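Side-chain contacts in acyl-coenzyme A oxidase 3 (Yarrowia lipolytica, PDB 5YS9), which oxidises acyl-CoA esters to trans-2-enoyl-CoA with FAD as cofactor, passing the electrons to oxygen to give hydrogen peroxide in peroxisomal fatty acid beta-oxidation: residues G29-V34 against A324-C329; K279-S284 against V289-L294. All blocks are in the same frame, centred on the assembly; numbering follows the deposited sequence.

How the contacts relate
Contact 1 and contact 2 are remote from each other: their centres are 60 Å apart, their nearest atoms about 43 Å, and they lie on opposite sides of the chain's centre. Contact 1 (29-34 against 324-329) is a buried meeting of two segments 290 residues apart at their closest ends, one at helix 23-31 and the other in helix 300-330; the side chain of C329 is about 12 Å from a bound FAD. Contact 2 (279-284 against 289-294) is a local beta hairpin at the surface, its centre 34 Å from that of the chain. In sequence, contact 2 is nested inside the loop closed by contact 1, and helix 300-330 is the next helix or strand after strand 289-290.

Contact 1 of 2, residues G29-V34 against A324-C329; sequences GERAKV and ALRYAC
Apolar contact is confined to one pair: CG of E30 rests against CB of C329 at 4.0 Å, and the same methylene comes within 4.1 Å of SG of C329. The first torsion of E30 (chi1 -58°) sets CG beside the backbone N and against the cysteine; the bend at chi2 then turns the carboxylate so that OE2 stays alongside CB and SG of C329. The two residues also form the nearest backbone approach, with CA of E30 and CA of C329 7.6 Å apart. Only 136 Å² is buried between the segments, in keeping with a meeting through a few side chains: E30 and R31 of helix 23-31 against the last turns of helix 300-330, the latter in the C-alpha1 domain of the acyl-CoA oxidase fold. Charged groups make up the remainder. NH1 of R31 lies 4.0 Å from NH2 of R326, over one face of the R326 guanidinium and displaced toward its rim, while R326 NH2 is near the plane of the R31 guanidinium; the two planes are 70° apart. D635, salt-bridged through OD2 to R31 NE and through OD1 to R326 NH2, probably offsets the like charges. The E30 carboxylate is likewise shared: OE2 pairs with R627, and OE1 receives NZ of K33 at 3.2 Å, from 46° out of the carboxylate plane.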
loop_
_atom_site.group_PDB
_atom_site.type_symbol
_atom_site.label_atom_id
_atom_site.label_comp_id
_atom_site.label_asym_id
_atom_site.label_seq_id
_atom_site.Cartn_x
_atom_site.Cartn_y
_atom_site.Cartn_z
ATOM N N GLY A 29 -16.493 -21.152 18.960
ATOM C CA GLY A 29 -15.528 -22.161 19.366
ATOM C C GLY A 29 -14.198 -21.587 19.808
ATOM O O GLY A 29 -13.546 -22.136 20.689
ATOM N N GLU A 30 -13.750 -20.549 19.118
ATOM C CA GLU A 30 -12.544 -19.813 19.464
ATOM C C GLU A 30 -12.649 -19.054 20.765
ATOM O O GLU A 30 -11.715 -18.994 21.527
ATOM C CB GLU A 30 -12.155 -18.870 18.342
ATOM C CG GLU A 30 -11.938 -19.571 17.028
ATOM C CD GLU A 30 -10.629 -20.306 16.972
ATOM O OE1 GLU A 30 -9.970 -20.443 18.006
ATOM O OE2 GLU A 30 -10.263 -20.742 15.884
ATOM N N ARG A 31 -13.806 -18.466 20.996
ATOM C CA ARG A 31 -14.069 -17.717 22.205
ATOM C C ARG A 31 -13.984 -18.640 23.408
ATOM O O ARG A 31 -13.533 -18.261 24.475
ATOM C CB ARG A 31 -15.410 -17.001 22.119
ATOM C CG ARG A 31 -15.269 -15.506 21.948
ATOM C CD ARG A 31 -16.497 -14.850 21.354
ATOM N NE ARG A 31 -16.140 -13.625 20.662
ATOM C CZ ARG A 31 -16.618 -13.244 19.489
ATOM N NH1 ARG A 31 -16.203 -12.117 18.960
ATOM N NH2 ARG A 31 -17.504 -13.980 18.858
ATOM N N ALA A 32 -14.417 -19.869 23.202
ATOM C CA ALA A 32 -14.434 -20.898 24.218
ATOM C C ALA A 32 -13.048 -21.264 24.755
ATOM O O ALA A 32 -12.937 -21.794 25.840
ATOM C CB ALA A 32 -15.142 -22.131 23.689
ATOM N N LYS A 33 -12.005 -21.034 23.975
ATOM C CA LYS A 33 -10.606 -21.355 24.397
ATOM C C LYS A 33 -9.958 -20.321 25.330
ATOM O O LYS A 33 -8.993 -20.600 26.016
ATOM C CB LYS A 33 -9.701 -21.484 23.163
ATOM C CG LYS A 33 -10.225 -22.499 22.172
ATOM C CD LYS A 33 -9.466 -22.440 20.876
ATOM C CE LYS A 33 -9.857 -23.596 19.981
ATOM N NZ LYS A 33 -9.101 -23.427 18.718
ATOM N N VAL A 34 -10.482 -19.111 25.321
ATOM C CA VAL A 34 -9.827 -17.973 25.938
ATOM C C VAL A 34 -9.584 -18.230 27.428
ATOM O O VAL A 34 -10.498 -18.597 28.130
ATOM C CB VAL A 34 -10.684 -16.721 25.667
ATOM C CG1 VAL A 34 -10.407 -15.587 26.642
ATOM C CG2 VAL A 34 -10.454 -16.281 24.228
ATOM N N ALA A 324 -9.304 -9.124 9.920
ATOM C CA ALA A 324 -8.583 -10.256 9.257
ATOM C C ALA A 324 -8.576 -11.511 10.077
ATOM O O ALA A 324 -8.731 -12.585 9.505
ATOM C CB ALA A 324 -7.160 -9.895 8.899
ATOM N N LEU A 325 -8.398 -11.373 11.398
ATOM C CA LEU A 325 -8.317 -12.531 12.311
ATOM C C LEU A 325 -9.643 -13.264 12.507
ATOM O O LEU A 325 -9.677 -14.496 12.545
ATOM C CB LEU A 325 -7.723 -12.123 13.664
ATOM C CG LEU A 325 -6.198 -11.953 13.599
ATOM C CD1 LEU A 325 -5.582 -11.373 14.864
ATOM C CD2 LEU A 325 -5.508 -13.268 13.248
ATOM N N ARG A 326 -10.724 -12.509 12.644
ATOM C CA ARG A 326 -12.055 -13.106 12.737
ATOM C C ARG A 326 -12.421 -13.817 11.458
ATOM O O ARG A 326 -12.880 -14.970 11.509
ATOM C CB ARG A 326 -13.126 -12.065 13.068
ATOM C CG ARG A 326 -13.109 -11.668 14.521
ATOM C CD ARG A 326 -14.076 -10.539 14.766
ATOM N NE ARG A 326 -13.874 -10.066 16.123
ATOM C CZ ARG A 326 -14.543 -9.083 16.734
ATOM N NH1 ARG A 326 -15.470 -8.385 16.097
ATOM N NH2 ARG A 326 -14.222 -8.781 18.000
ATOM N N TYR A 327 -12.213 -13.150 10.315
ATOM C CA TYR A 327 -12.299 -13.840 9.021
ATOM C C TYR A 327 -11.476 -15.108 9.020
ATOM O O TYR A 327 -11.967 -16.178 8.705
ATOM C CB TYR A 327 -11.808 -12.974 7.867
ATOM C CG TYR A 327 -12.058 -13.573 6.505
ATOM C CD1 TYR A 327 -13.345 -13.817 6.064
ATOM C CD2 TYR A 327 -11.029 -13.869 5.667
ATOM C CE1 TYR A 327 -13.592 -14.393 4.842
ATOM C CE2 TYR A 327 -11.263 -14.447 4.438
ATOM C CZ TYR A 327 -12.559 -14.700 4.021
ATOM O OH TYR A 327 -12.808 -15.233 2.766
ATOM N N ALA A 328 -10.221 -15.005 9.407
ATOM C CA ALA A 328 -9.365 -16.182 9.413
ATOM C C ALA A 328 -9.904 -17.379 10.240
ATOM O O ALA A 328 -9.615 -18.538 9.901
ATOM C CB ALA A 328 -7.993 -15.772 9.898
ATOM N N CYS A 329 -10.639 -17.102 11.322
ATOM C CA CYS A 329 -11.097 -18.159 12.238
ATOM C C CYS A 329 -12.239 -18.965 11.661
ATOM O O CYS A 329 -12.481 -20.110 12.091
ATOM C CB CYS A 329 -11.489 -17.592 13.604
ATOM S SG CYS A 329 -10.055 -16.910 14.531
#

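Contact 2 of 2, residues K279-S284 against V289-L294; sequences KYAKVS and VSQPPL
V283 and V289 lie side by side and point the same way, their CG2 methyls 4.2 Å apart, as expected of an antiparallel non-hydrogen-bonded pair. Each valine has CG1 anti to its backbone N (chi1 178° in V283, 179° in V289), which leaves both CG2 branches beside the backbone N and facing one another. The adjacent pair, K282 and S290, is hydrogen-bonded and sends its side chains to the other face of this two-stranded hairpin. K282 N donates to S290 O at 2.9 Å in a nearly straight bond. S290 N returns a bond to K282 O at 3.0 Å. CB of K282 and OG of S290 approach to 3.9 Å; farther out, the lysine chain crosses the P292 ring at about a right angle, with CE 4.1 Å from CG of P292. NZ of K282 then turns at chi4 and bonds to M278 O. Beyond the paired strands, A281 CB touches CG of Q291 at 3.9 Å. The Y280 ring meets CD1 of L294 obliquely through CD1, 3.6 Å away, although L294 is poorly ordered; K279 CG covers one face of that ring, 4.1 Å above its centre. The hairpin packs on the middle-domain sheet: V283 reaches L217 and V289 reaches V219 on strand 210-219, while V289 also touches Y224 and A281 K227 on strand 222-232.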
loop_
_atom_site.group_PDB
_atom_site.type_symbol
_atom_site.label_atom_id
_atom_site.label_comp_id
_atom_site.label_asym_id
_atom_site.label_seq_id
_atom_site.Cartn_x
_atom_site.Cartn_y
_atom_site.Cartn_z
ATOM N N LYS A 279 4.128 36.007 21.189
ATOM C CA LYS A 279 4.630 35.380 22.428
ATOM C C LYS A 279 6.164 35.225 22.442
ATOM O O LYS A 279 6.804 35.529 23.439
ATOM C CB LYS A 279 3.952 34.011 22.658
ATOM C CG LYS A 279 4.391 33.260 23.916
ATOM C CD LYS A 279 3.345 32.275 24.428
ATOM C CE LYS A 279 3.976 31.272 25.389
ATOM N NZ LYS A 279 3.096 30.910 26.542
ATOM N N TYR A 280 6.726 34.755 21.328
ATOM C CA TYR A 280 8.148 34.470 21.214
ATOM C C TYR A 280 8.915 35.557 20.495
ATOM O O TYR A 280 9.925 36.023 21.007
ATOM C CB TYR A 280 8.375 33.121 20.551
ATOM C CG TYR A 280 7.821 32.006 21.383
ATOM C CD1 TYR A 280 8.295 31.788 22.676
ATOM C CD2 TYR A 280 6.787 31.173 20.907
ATOM C CE1 TYR A 280 7.784 30.781 23.470
ATOM C CE2 TYR A 280 6.277 30.136 21.695
ATOM C CZ TYR A 280 6.786 29.953 22.975
ATOM O OH TYR A 280 6.317 28.975 23.799
ATOM N N ALA A 281 8.456 35.957 19.319
ATOM C CA ALA A 281 9.094 37.024 18.572
ATOM C C ALA A 281 8.186 38.237 18.578
ATOM O O ALA A 281 6.990 38.102 18.291
ATOM C CB ALA A 281 9.364 36.565 17.152
ATOM N N LYS A 282 8.754 39.421 18.874
ATOM C CA LYS A 282 7.983 40.675 18.982
ATOM C C LYS A 282 8.571 41.749 18.070
ATOM O O LYS A 282 9.774 41.792 17.886
ATOM C CB LYS A 282 7.949 41.205 20.427
ATOM C CG LYS A 282 7.905 40.127 21.506
ATOM C CD LYS A 282 8.059 40.735 22.883
ATOM C CE LYS A 282 7.817 39.703 23.982
ATOM N NZ LYS A 282 6.437 39.135 23.907
ATOM N N VAL A 283 7.690 42.604 17.542
ATOM C CA VAL A 283 8.004 43.701 16.646
ATOM C C VAL A 283 7.251 44.917 17.213
ATOM O O VAL A 283 6.045 44.858 17.421
ATOM C CB VAL A 283 7.553 43.437 15.175
ATOM C CG1 VAL A 283 7.848 44.626 14.268
ATOM C CG2 VAL A 283 8.236 42.207 14.611
ATOM N N SER A 284 7.979 45.996 17.502
ATOM C CA SER A 284 7.395 47.184 18.110
ATOM C C SER A 284 6.843 48.038 16.987
ATOM O O SER A 284 7.099 47.760 15.803
ATOM C CB SER A 284 8.452 47.984 18.875
ATOM O OG SER A 284 9.411 48.552 17.988
ATOM N N VAL A 289 12.821 44.533 16.428
ATOM C CA VAL A 289 12.540 43.106 16.538
ATOM C C VAL A 289 13.334 42.530 17.713
ATOM O O VAL A 289 14.537 42.786 17.804
ATOM C CB VAL A 289 12.968 42.371 15.244
ATOM C CG1 VAL A 289 12.714 40.867 15.322
ATOM C CG2 VAL A 289 12.298 42.989 14.018
ATOM N N SER A 290 12.647 41.761 18.576
ATOM C CA SER A 290 13.204 41.067 19.737
ATOM C C SER A 290 12.721 39.617 19.758
ATOM O O SER A 290 11.614 39.330 19.339
ATOM C CB SER A 290 12.765 41.751 21.034
ATOM O OG SER A 290 11.586 42.519 20.832
ATOM N N GLN A 291 13.562 38.717 20.251
ATOM C CA GLN A 291 13.273 37.281 20.372
ATOM C C GLN A 291 13.816 36.775 21.727
ATOM O O GLN A 291 14.881 36.163 21.746
ATOM C CB GLN A 291 13.867 36.500 19.176
ATOM C CG GLN A 291 13.217 36.947 17.848
ATOM C CD GLN A 291 13.576 36.158 16.577
ATOM O OE1 GLN A 291 13.954 36.761 15.546
ATOM N NE2 GLN A 291 13.395 34.832 16.620
ATOM N N PRO A 292 13.084 37.040 22.860
ATOM C CA PRO A 292 13.585 36.737 24.235
ATOM C C PRO A 292 13.985 35.269 24.454
ATOM O O PRO A 292 13.633 34.419 23.645
ATOM C CB PRO A 292 12.404 37.132 25.165
ATOM C CG PRO A 292 11.521 38.037 24.364
ATOM C CD PRO A 292 11.761 37.715 22.900
ATOM N N PRO A 293 14.695 34.992 25.537
ATOM C CA PRO A 293 15.090 33.622 25.868
ATOM C C PRO A 293 13.901 32.701 26.148
ATOM O O PRO A 293 13.895 31.580 25.650
ATOM C CB PRO A 293 15.941 33.801 27.127
ATOM C CG PRO A 293 15.549 35.120 27.669
ATOM C CD PRO A 293 15.251 35.964 26.480
ATOM N N LEU A 294 12.906 33.163 26.902
ATOM C CA LEU A 294 11.649 32.425 27.029
ATOM C C LEU A 294 11.780 30.937 27.371
ATOM O O LEU A 294 11.447 30.079 26.567
ATOM C CB LEU A 294 10.757 32.642 25.810
ATOM C CG LEU A 294 9.881 33.886 25.938
ATOM C CD1 LEU A 294 9.646 34.512 24.576
ATOM C CD2 LEU A 294 8.565 33.542 26.611
#